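Local coordinates for thioredoxin family protein (PDB 2YP6), which is a surface-exposed thioredoxin-fold lipoprotein of Streptococcus pneumoniae that probably serves as an oxidoreductase in resistance to extracellular oxidative stress, at residues 119-124 / 135-140; 155-160 / 178-183. All blocks are in the same frame, centred on the assembly; numbering follows the deposited sequence.

Contact 1 of 2, residues 119-124 / 135-140; sequences EQFPQW and VLYDTK
A chi1 of -178° sets the F121 ring opposite its own backbone N; its CB points toward the strand segment, and the ring then meets V135 and Y137. Y137 has CG anti to its own carbonyl carbon (chi1 -75°), a setting that carries the phenol from strand 135-137 across to helix 120-127. The two aromatic rings do not stack. F121 CD2 comes up at the edge of the tyrosine ring, near its plane, 4.2 Å from Y137 CE1. Farther along the F121 ring, CE2 rests 3.8 Å from V135 CG1. P122, the next residue of the helix, meets the end of the phenol: its CD lies 3.6 Å from Y137 OH, and CG is only slightly farther away. The helix and strand segments run nearly antiparallel, at 168°, with axes 11.7 Å apart, a spacing bridged by side chains alone. They are consecutive elements of the beta-alpha-beta unit formed by strand 102-108, helix 120-127 and strand 135-137, within the thioredoxin fold. I108 of strand 102-108 touches both F121 and V135, and M57, from a loop, packs against V135 and Y137. The phenol oxygen is an exception to this apolar character. Y137 OH is buried, with F121 CD2 4.0 Å away, and it has no hydrogen-bonding partner in the model. Beyond the tyrosine the strand gives way to an inverse gamma turn centred on D138, whose carboxylate is held by T143 OG1 and the backbone N of F144.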
ATOM      1  N   GLU A 119     -14.217  -4.172  12.240  1.00 22.49           N
ATOM      2  CA  GLU A 119     -15.643  -4.127  11.892  1.00 28.59           C
ATOM      3  C   GLU A 119     -16.023  -2.790  11.286  1.00 31.07           C
ATOM      4  O   GLU A 119     -16.829  -2.732  10.362  1.00 40.31           O
ATOM      5  CB  GLU A 119     -16.537  -4.402  13.109  1.00 39.05           C
ATOM      6  CG  GLU A 119     -16.361  -5.780  13.713  1.00 51.34           C
ATOM      7  CD  GLU A 119     -15.253  -5.824  14.751  1.00 57.63           C
ATOM      8  OE1 GLU A 119     -14.608  -4.777  14.975  1.00 53.52           O
ATOM      9  OE2 GLU A 119     -15.028  -6.902  15.344  1.00 60.83           O
ATOM     10  N   GLN A 120     -15.449  -1.712  11.808  1.00 24.87           N
ATOM     11  CA  GLN A 120     -15.841  -0.378  11.390  1.00 26.23           C
ATOM     12  C   GLN A 120     -15.154   0.069  10.102  1.00 26.57           C
ATOM     13  O   GLN A 120     -15.733   0.836   9.327  1.00 25.24           O
ATOM     14  CB  GLN A 120     -15.561   0.641  12.494  1.00 27.36           C
ATOM     15  CG  GLN A 120     -16.401   0.437  13.784  1.00 41.51           C
ATOM     16  CD  GLN A 120     -17.916   0.568  13.590  1.00 51.94           C
ATOM     17  OE1 GLN A 120     -18.410   0.786  12.480  1.00 55.42           O
ATOM     18  NE2 GLN A 120     -18.659   0.432  14.690  1.00 56.53           N
ATOM     19  N   PHE A 121     -13.928  -0.383   9.875  1.00 19.40           N
ATOM     20  CA  PHE A 121     -13.155   0.134   8.749  1.00 18.80           C
ATOM     21  C   PHE A 121     -13.828  -0.043   7.382  1.00 20.60           C
ATOM     22  O   PHE A 121     -13.908   0.913   6.605  1.00 21.03           O
ATOM     23  CB  PHE A 121     -11.734  -0.424   8.707  1.00 16.49           C
ATOM     24  CG  PHE A 121     -10.927   0.142   7.581  1.00 17.03           C
ATOM     25  CD1 PHE A 121     -10.286   1.361   7.714  1.00 18.27           C
ATOM     26  CD2 PHE A 121     -10.869  -0.512   6.364  1.00 18.42           C
ATOM     27  CE1 PHE A 121      -9.594   1.912   6.661  1.00 20.62           C
ATOM     28  CE2 PHE A 121     -10.182   0.033   5.310  1.00 16.40           C
ATOM     29  CZ  PHE A 121      -9.537   1.244   5.464  1.00 16.25           C
ATOM     30  N   PRO A 122     -14.294  -1.254   7.076  1.00 21.86           N
ATOM     31  CA  PRO A 122     -14.856  -1.439   5.735  1.00 23.11           C
ATOM     32  C   PRO A 122     -16.092  -0.591   5.480  1.00 23.21           C
ATOM     33  O   PRO A 122     -16.257  -0.109   4.356  1.00 22.98           O
ATOM     34  CB  PRO A 122     -15.148  -2.945   5.656  1.00 29.86           C
ATOM     35  CG  PRO A 122     -14.955  -3.493   7.018  1.00 31.31           C
ATOM     36  CD  PRO A 122     -14.222  -2.508   7.848  1.00 28.28           C
ATOM     37  N   GLN A 123     -16.909  -0.371   6.504  1.00 21.58           N
ATOM     38  CA  GLN A 123     -18.083   0.474   6.385  1.00 25.19           C
ATOM     39  C   GLN A 123     -17.655   1.902   6.049  1.00 27.28           C
ATOM     40  O   GLN A 123     -18.172   2.525   5.111  1.00 23.02           O
ATOM     41  CB  GLN A 123     -18.908   0.438   7.690  1.00 29.70           C
ATOM     42  CG  GLN A 123     -19.928   1.582   7.805  1.00 46.79           C
ATOM     43  CD  GLN A 123     -20.768   1.542   9.094  1.00 59.75           C
ATOM     44  OE1 GLN A 123     -20.389   0.919  10.092  1.00 59.36           O
ATOM     45  NE2 GLN A 123     -21.914   2.217   9.068  1.00 62.26           N
ATOM     46  N   TRP A 124     -16.691   2.414   6.802  1.00 25.88           N
ATOM     47  CA  TRP A 124     -16.153   3.745   6.552  1.00 25.46           C
ATOM     48  C   TRP A 124     -15.562   3.862   5.124  1.00 19.85           C
ATOM     49  O   TRP A 124     -15.801   4.839   4.420  1.00 21.30           O
ATOM     50  CB  TRP A 124     -15.066   4.063   7.589  1.00 25.98           C
ATOM     51  CG  TRP A 124     -14.379   5.351   7.315  1.00 21.32           C
ATOM     52  CD1 TRP A 124     -14.811   6.593   7.673  1.00 27.25           C
ATOM     53  CD2 TRP A 124     -13.146   5.545   6.603  1.00 20.64           C
ATOM     54  NE1 TRP A 124     -13.919   7.542   7.238  1.00 23.61           N
ATOM     55  CE2 TRP A 124     -12.896   6.930   6.575  1.00 22.11           C
ATOM     56  CE3 TRP A 124     -12.229   4.686   5.991  1.00 18.43           C
ATOM     57  CZ2 TRP A 124     -11.779   7.475   5.950  1.00 23.83           C
ATOM     58  CZ3 TRP A 124     -11.119   5.229   5.391  1.00 18.04           C
ATOM     59  CH2 TRP A 124     -10.901   6.609   5.379  1.00 20.50           C
ATOM     60  N   VAL A 135      -6.897  -3.464   0.528  1.00 11.01           N
ATOM     61  CA  VAL A 135      -6.492  -3.003   1.840  1.00 12.45           C
ATOM     62  C   VAL A 135      -6.147  -4.209   2.680  1.00 11.82           C
ATOM     63  O   VAL A 135      -6.988  -5.082   2.896  1.00 13.84           O
ATOM     64  CB  VAL A 135      -7.601  -2.207   2.554  1.00 13.51           C
ATOM     65  CG1 VAL A 135      -7.126  -1.767   3.940  1.00 14.10           C
ATOM     66  CG2 VAL A 135      -8.039  -1.007   1.724  1.00 11.19           C
ATOM     67  N   LEU A 136      -4.904  -4.250   3.133  1.00 12.13           N
ATOM     68  CA  LEU A 136      -4.417  -5.352   3.937  1.00 10.90           C
ATOM     69  C   LEU A 136      -4.385  -4.933   5.404  1.00 11.27           C
ATOM     70  O   LEU A 136      -4.041  -3.796   5.729  1.00 13.04           O
ATOM     71  CB  LEU A 136      -3.023  -5.743   3.485  1.00 10.74           C
ATOM     72  CG  LEU A 136      -2.879  -6.106   1.999  1.00 11.83           C
ATOM     73  CD1 LEU A 136      -1.490  -6.656   1.784  1.00 12.43           C
ATOM     74  CD2 LEU A 136      -3.952  -7.080   1.523  1.00 12.30           C
ATOM     75  N   TYR A 137      -4.718  -5.878   6.273  1.00 13.73           N
ATOM     76  CA  TYR A 137      -4.868  -5.616   7.701  1.00 12.21           C
ATOM     77  C   TYR A 137      -3.636  -6.063   8.454  1.00 12.37           C
ATOM     78  O   TYR A 137      -3.453  -7.248   8.710  1.00 15.10           O
ATOM     79  CB  TYR A 137      -6.045  -6.400   8.234  1.00 13.43           C
ATOM     80  CG  TYR A 137      -7.415  -5.865   7.876  1.00 14.91           C
ATOM     81  CD1 TYR A 137      -7.574  -4.642   7.247  1.00 15.47           C
ATOM     82  CD2 TYR A 137      -8.550  -6.578   8.211  1.00 22.76           C
ATOM     83  CE1 TYR A 137      -8.852  -4.149   6.933  1.00 21.87           C
ATOM     84  CE2 TYR A 137      -9.821  -6.094   7.921  1.00 29.48           C
ATOM     85  CZ  TYR A 137      -9.965  -4.879   7.287  1.00 28.90           C
ATOM     86  OH  TYR A 137     -11.232  -4.414   6.989  1.00 28.77           O
ATOM     87  N   ASP A 138      -2.824  -5.102   8.865  1.00 11.85           N
ATOM     88  CA  ASP A 138      -1.645  -5.371   9.678  1.00 12.22           C
ATOM     89  C   ASP A 138      -2.067  -5.430  11.155  1.00 17.16           C
ATOM     90  O   ASP A 138      -1.778  -4.535  11.935  1.00 14.97           O
ATOM     91  CB  ASP A 138      -0.612  -4.277   9.461  1.00 12.61           C
ATOM     92  CG  ASP A 138       0.764  -4.680   9.931  1.00 18.04           C
ATOM     93  OD1 ASP A 138       1.040  -5.895   9.950  1.00 24.56           O
ATOM     94  OD2 ASP A 138       1.561  -3.784  10.262  1.00 15.72           O
ATOM     95  N   THR A 139      -2.726  -6.512  11.525  1.00 15.15           N
ATOM     96  CA  THR A 139      -3.341  -6.644  12.853  1.00 15.30           C
ATOM     97  C   THR A 139      -2.353  -6.785  14.008  1.00 16.06           C
ATOM     98  O   THR A 139      -2.746  -6.721  15.178  1.00 17.16           O
ATOM     99  CB  THR A 139      -4.280  -7.848  12.888  1.00 16.43           C
ATOM    100  OG1 THR A 139      -3.543  -9.017  12.477  1.00 18.46           O
ATOM    101  CG2 THR A 139      -5.469  -7.609  11.991  1.00 17.88           C
ATOM    102  N   LYS A 140      -1.074  -6.951  13.684  1.00 16.82           N
ATOM    103  CA  LYS A 140      -0.030  -7.062  14.696  1.00 21.30           C
ATOM    104  C   LYS A 140       0.960  -5.922  14.616  1.00 20.58           C
ATOM    105  O   LYS A 140       1.890  -5.869  15.410  1.00 26.17           O
ATOM    106  CB  LYS A 140       0.732  -8.374  14.521  1.00 18.57           C
ATOM    107  CG  LYS A 140      -0.065  -9.626  14.753  1.00 27.89           C
ATOM    108  CD  LYS A 140       0.685 -10.835  14.226  1.00 33.94           C
ATOM    109  CE  LYS A 140      -0.221 -12.053  14.091  1.00 41.12           C
ATOM    110  NZ  LYS A 140       0.496 -13.242  13.539  1.00 48.25           N
TER

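Contact 2 of 2, residues 155-160 / 178-183; sequences EYLIDS and EAAFKE
L157 and F181 meet with their side chains crossing at about a right angle, with L157 CD1 over one face of the phenyl ring. The outer end of the ring is the part most closely engaged: CE1 is 3.8 Å from L157 CB, and CZ is 3.8 Å from L157 CD2. F181 reaches this position from helix 174-182 with CG anti to its carbonyl carbon (chi1 -78°), which brings the ring up against the strand although its CB does not head there directly. The CD1 branch of L157, besides lying over the ring face, meets A180 CB at 3.6 Å, so the branched end of one strand residue is shared between two successive helix residues. The CB of I158 points away from the helix, and the residue contributes its carbonyl oxygen instead, at the edge of the F181 ring and 3.9 Å from CE1. The strand and helix segments run in roughly the same direction, 34° apart, with axes separated by 9.4 Å. Here the C-terminal helix of the thioredoxin fold packs on the sheet, over strand 154-158. Y73 of the adjacent strand touches both L157 and F181, and F102 stacks with the F181 ring. Nearer the periphery, salt bridges link E178 of the helix to K97 and E183, just after it, to K166. The interface between the two segments is itself buried and chiefly hydrocarbon, so its cohesion should come from close packing and the exclusion of water.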
ATOM      1  N   GLU A 155       4.873   5.401   0.627  1.00 12.30           N
ATOM      2  CA  GLU A 155       4.803   4.417  -0.430  1.00 10.90           C
ATOM      3  C   GLU A 155       6.188   3.830  -0.683  1.00  9.69           C
ATOM      4  O   GLU A 155       7.182   4.559  -0.731  1.00 11.98           O
ATOM      5  CB  GLU A 155       4.319   5.049  -1.730  1.00 11.89           C
ATOM      6  CG  GLU A 155       2.912   5.661  -1.694  1.00 11.95           C
ATOM      7  CD  GLU A 155       2.893   6.999  -1.016  1.00 16.38           C
ATOM      8  OE1 GLU A 155       3.804   7.829  -1.288  1.00 12.79           O
ATOM      9  OE2 GLU A 155       1.985   7.218  -0.190  1.00 13.88           O
ATOM     10  N   TYR A 156       6.221   2.508  -0.813  1.00 10.50           N
ATOM     11  CA  TYR A 156       7.383   1.769  -1.302  1.00 12.18           C
ATOM     12  C   TYR A 156       7.040   1.271  -2.682  1.00 11.05           C
ATOM     13  O   TYR A 156       6.006   0.648  -2.885  1.00 12.07           O
ATOM     14  CB  TYR A 156       7.685   0.577  -0.390  1.00 13.03           C
ATOM     15  CG  TYR A 156       8.254   1.003   0.931  1.00 12.48           C
ATOM     16  CD1 TYR A 156       7.432   1.443   1.955  1.00 15.20           C
ATOM     17  CD2 TYR A 156       9.624   0.984   1.150  1.00 19.17           C
ATOM     18  CE1 TYR A 156       7.957   1.849   3.157  1.00 15.88           C
ATOM     19  CE2 TYR A 156      10.151   1.392   2.350  1.00 19.74           C
ATOM     20  CZ  TYR A 156       9.309   1.840   3.349  1.00 20.77           C
ATOM     21  OH  TYR A 156       9.832   2.238   4.563  1.00 26.65           O
ATOM     22  N   LEU A 157       7.892   1.609  -3.652  1.00 10.44           N
ATOM     23  CA  LEU A 157       7.735   1.115  -5.006  1.00 10.89           C
ATOM     24  C   LEU A 157       8.774   0.016  -5.196  1.00  8.76           C
ATOM     25  O   LEU A 157       9.987   0.269  -5.195  1.00 12.24           O
ATOM     26  CB  LEU A 157       7.923   2.268  -5.994  1.00 11.27           C
ATOM     27  CG  LEU A 157       7.092   3.530  -5.773  1.00 13.32           C
ATOM     28  CD1 LEU A 157       7.194   4.467  -6.981  1.00 16.12           C
ATOM     29  CD2 LEU A 157       5.649   3.191  -5.471  1.00 14.26           C
ATOM     30  N   ILE A 158       8.280  -1.212  -5.280  1.00 11.20           N
ATOM     31  CA  ILE A 158       9.084  -2.410  -5.230  1.00 12.68           C
ATOM     32  C   ILE A 158       9.211  -2.948  -6.661  1.00 13.51           C
ATOM     33  O   ILE A 158       8.253  -2.954  -7.424  1.00 11.41           O
ATOM     34  CB  ILE A 158       8.396  -3.469  -4.308  1.00 11.77           C
ATOM     35  CG1 ILE A 158       8.231  -2.908  -2.890  1.00 12.89           C
ATOM     36  CG2 ILE A 158       9.156  -4.788  -4.281  1.00 14.59           C
ATOM     37  CD1 ILE A 158       7.375  -3.776  -2.010  1.00 13.76           C
ATOM     38  N   ASP A 159      10.422  -3.351  -7.035  1.00 11.56           N
ATOM     39  CA  ASP A 159      10.666  -3.727  -8.409  1.00 11.46           C
ATOM     40  C   ASP A 159      10.275  -5.196  -8.671  1.00 14.96           C
ATOM     41  O   ASP A 159       9.846  -5.900  -7.761  1.00 12.40           O
ATOM     42  CB  ASP A 159      12.124  -3.397  -8.797  1.00 12.35           C
ATOM     43  CG  ASP A 159      13.162  -4.345  -8.193  1.00 16.81           C
ATOM     44  OD1 ASP A 159      12.834  -5.457  -7.733  1.00 13.25           O
ATOM     45  OD2 ASP A 159      14.361  -3.994  -8.249  1.00 17.13           O
ATOM     46  N   SER A 160      10.399  -5.642  -9.919  1.00 16.71           N
ATOM     47  CA  SER A 160       9.906  -6.970 -10.296  1.00 14.13           C
ATOM     48  C   SER A 160      10.730  -8.066  -9.655  1.00 14.88           C
ATOM     49  O   SER A 160      10.320  -9.210  -9.659  1.00 15.73           O
ATOM     50  CB  SER A 160       9.897  -7.148 -11.814  1.00 15.50           C
ATOM     51  OG  SER A 160      11.200  -7.231 -12.311  1.00 16.56           O
ATOM     52  N   GLU A 178       4.287   6.253 -12.035  1.00 14.66           N
ATOM     53  CA  GLU A 178       4.403   5.585 -13.327  1.00 15.38           C
ATOM     54  C   GLU A 178       5.810   5.742 -13.864  1.00 17.73           C
ATOM     55  O   GLU A 178       6.409   4.771 -14.328  1.00 20.65           O
ATOM     56  CB  GLU A 178       3.362   6.141 -14.320  1.00 19.31           C
ATOM     57  CG  GLU A 178       1.932   5.715 -13.946  1.00 17.91           C
ATOM     58  CD  GLU A 178       0.820   6.421 -14.725  1.00 32.32           C
ATOM     59  OE1 GLU A 178       0.937   7.620 -15.041  1.00 36.41           O
ATOM     60  OE2 GLU A 178      -0.188   5.765 -15.015  1.00 37.25           O
ATOM     61  N   ALA A 179       6.332   6.966 -13.811  1.00 18.63           N
ATOM     62  CA  ALA A 179       7.686   7.234 -14.264  1.00 20.82           C
ATOM     63  C   ALA A 179       8.701   6.394 -13.475  1.00 19.83           C
ATOM     64  O   ALA A 179       9.633   5.817 -14.054  1.00 20.88           O
ATOM     65  CB  ALA A 179       8.000   8.742 -14.148  1.00 23.34           C
ATOM     66  N   ALA A 180       8.494   6.302 -12.161  1.00 18.23           N
ATOM     67  CA  ALA A 180       9.394   5.559 -11.275  1.00 17.81           C
ATOM     68  C   ALA A 180       9.423   4.089 -11.667  1.00 17.45           C
ATOM     69  O   ALA A 180      10.486   3.485 -11.782  1.00 18.82           O
ATOM     70  CB  ALA A 180       8.961   5.717  -9.805  1.00 16.97           C
ATOM     71  N   PHE A 181       8.250   3.498 -11.864  1.00 14.86           N
ATOM     72  CA  PHE A 181       8.197   2.093 -12.232  1.00 14.49           C
ATOM     73  C   PHE A 181       8.881   1.819 -13.583  1.00 19.30           C
ATOM     74  O   PHE A 181       9.467   0.734 -13.801  1.00 18.81           O
ATOM     75  CB  PHE A 181       6.764   1.602 -12.223  1.00 14.03           C
ATOM     76  CG  PHE A 181       6.220   1.329 -10.853  1.00 12.97           C
ATOM     77  CD1 PHE A 181       6.878   0.483  -9.967  1.00 12.26           C
ATOM     78  CD2 PHE A 181       5.016   1.897 -10.447  1.00 16.02           C
ATOM     79  CE1 PHE A 181       6.349   0.200  -8.724  1.00 13.89           C
ATOM     80  CE2 PHE A 181       4.487   1.630  -9.213  1.00 15.41           C
ATOM     81  CZ  PHE A 181       5.151   0.775  -8.340  1.00 14.37           C
ATOM     82  N   LYS A 182       8.846   2.793 -14.483  1.00 20.56           N
ATOM     83  CA  LYS A 182       9.564   2.650 -15.748  1.00 23.85           C
ATOM     84  C   LYS A 182      11.073   2.592 -15.582  1.00 25.02           C
ATOM     85  O   LYS A 182      11.761   1.969 -16.406  1.00 26.18           O
ATOM     86  CB  LYS A 182       9.206   3.775 -16.713  1.00 22.39           C
ATOM     87  CG  LYS A 182       7.846   3.625 -17.287  1.00 53.86           C
ATOM     88  CD  LYS A 182       7.518   4.770 -18.203  1.00 58.42           C
ATOM     89  CE  LYS A 182       6.110   4.625 -18.722  1.00 54.96           C
ATOM     90  NZ  LYS A 182       5.155   5.395 -17.896  1.00 42.79           N
ATOM     91  N   GLU A 183      11.608   3.235 -14.546  1.00 24.01           N
ATOM     92  CA  GLU A 183      13.062   3.239 -14.348  1.00 32.51           C
ATOM     93  C   GLU A 183      13.565   2.098 -13.451  1.00 30.56           C
ATOM     94  O   GLU A 183      14.757   2.017 -13.144  1.00 39.19           O
ATOM     95  CB  GLU A 183      13.575   4.623 -13.869  1.00 44.09           C
ATOM     96  CG  GLU A 183      13.010   5.191 -12.556  1.00 48.55           C
ATOM     97  CD  GLU A 183      13.757   6.471 -12.080  1.00 44.15           C
ATOM     98  OE1 GLU A 183      14.988   6.412 -11.922  1.00 36.01           O
ATOM     99  OE2 GLU A 183      13.127   7.533 -11.868  1.00 50.39           O
TER

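Contacts 1 and 2 both pack a helix on the same mixed sheet, but at different strands and on opposite sides of the chain's centre, with their own centres about 26 Å apart and nearest atoms about 10 Å apart. Neither is a surface contact: all four touching residues of 155-160 / 178-183 are buried, against three of four in 119-124 / 135-140, where P122 is partly exposed. The first joins a helix and the strand that follows it in a beta-alpha-beta unit, their directions nearly antiparallel; the second sets the C-terminal helix roughly along its strand. Both are mainly apolar, yet contact 1 encloses a phenol oxygen, whereas contact 2 brings a backbone carbonyl to a ring edge.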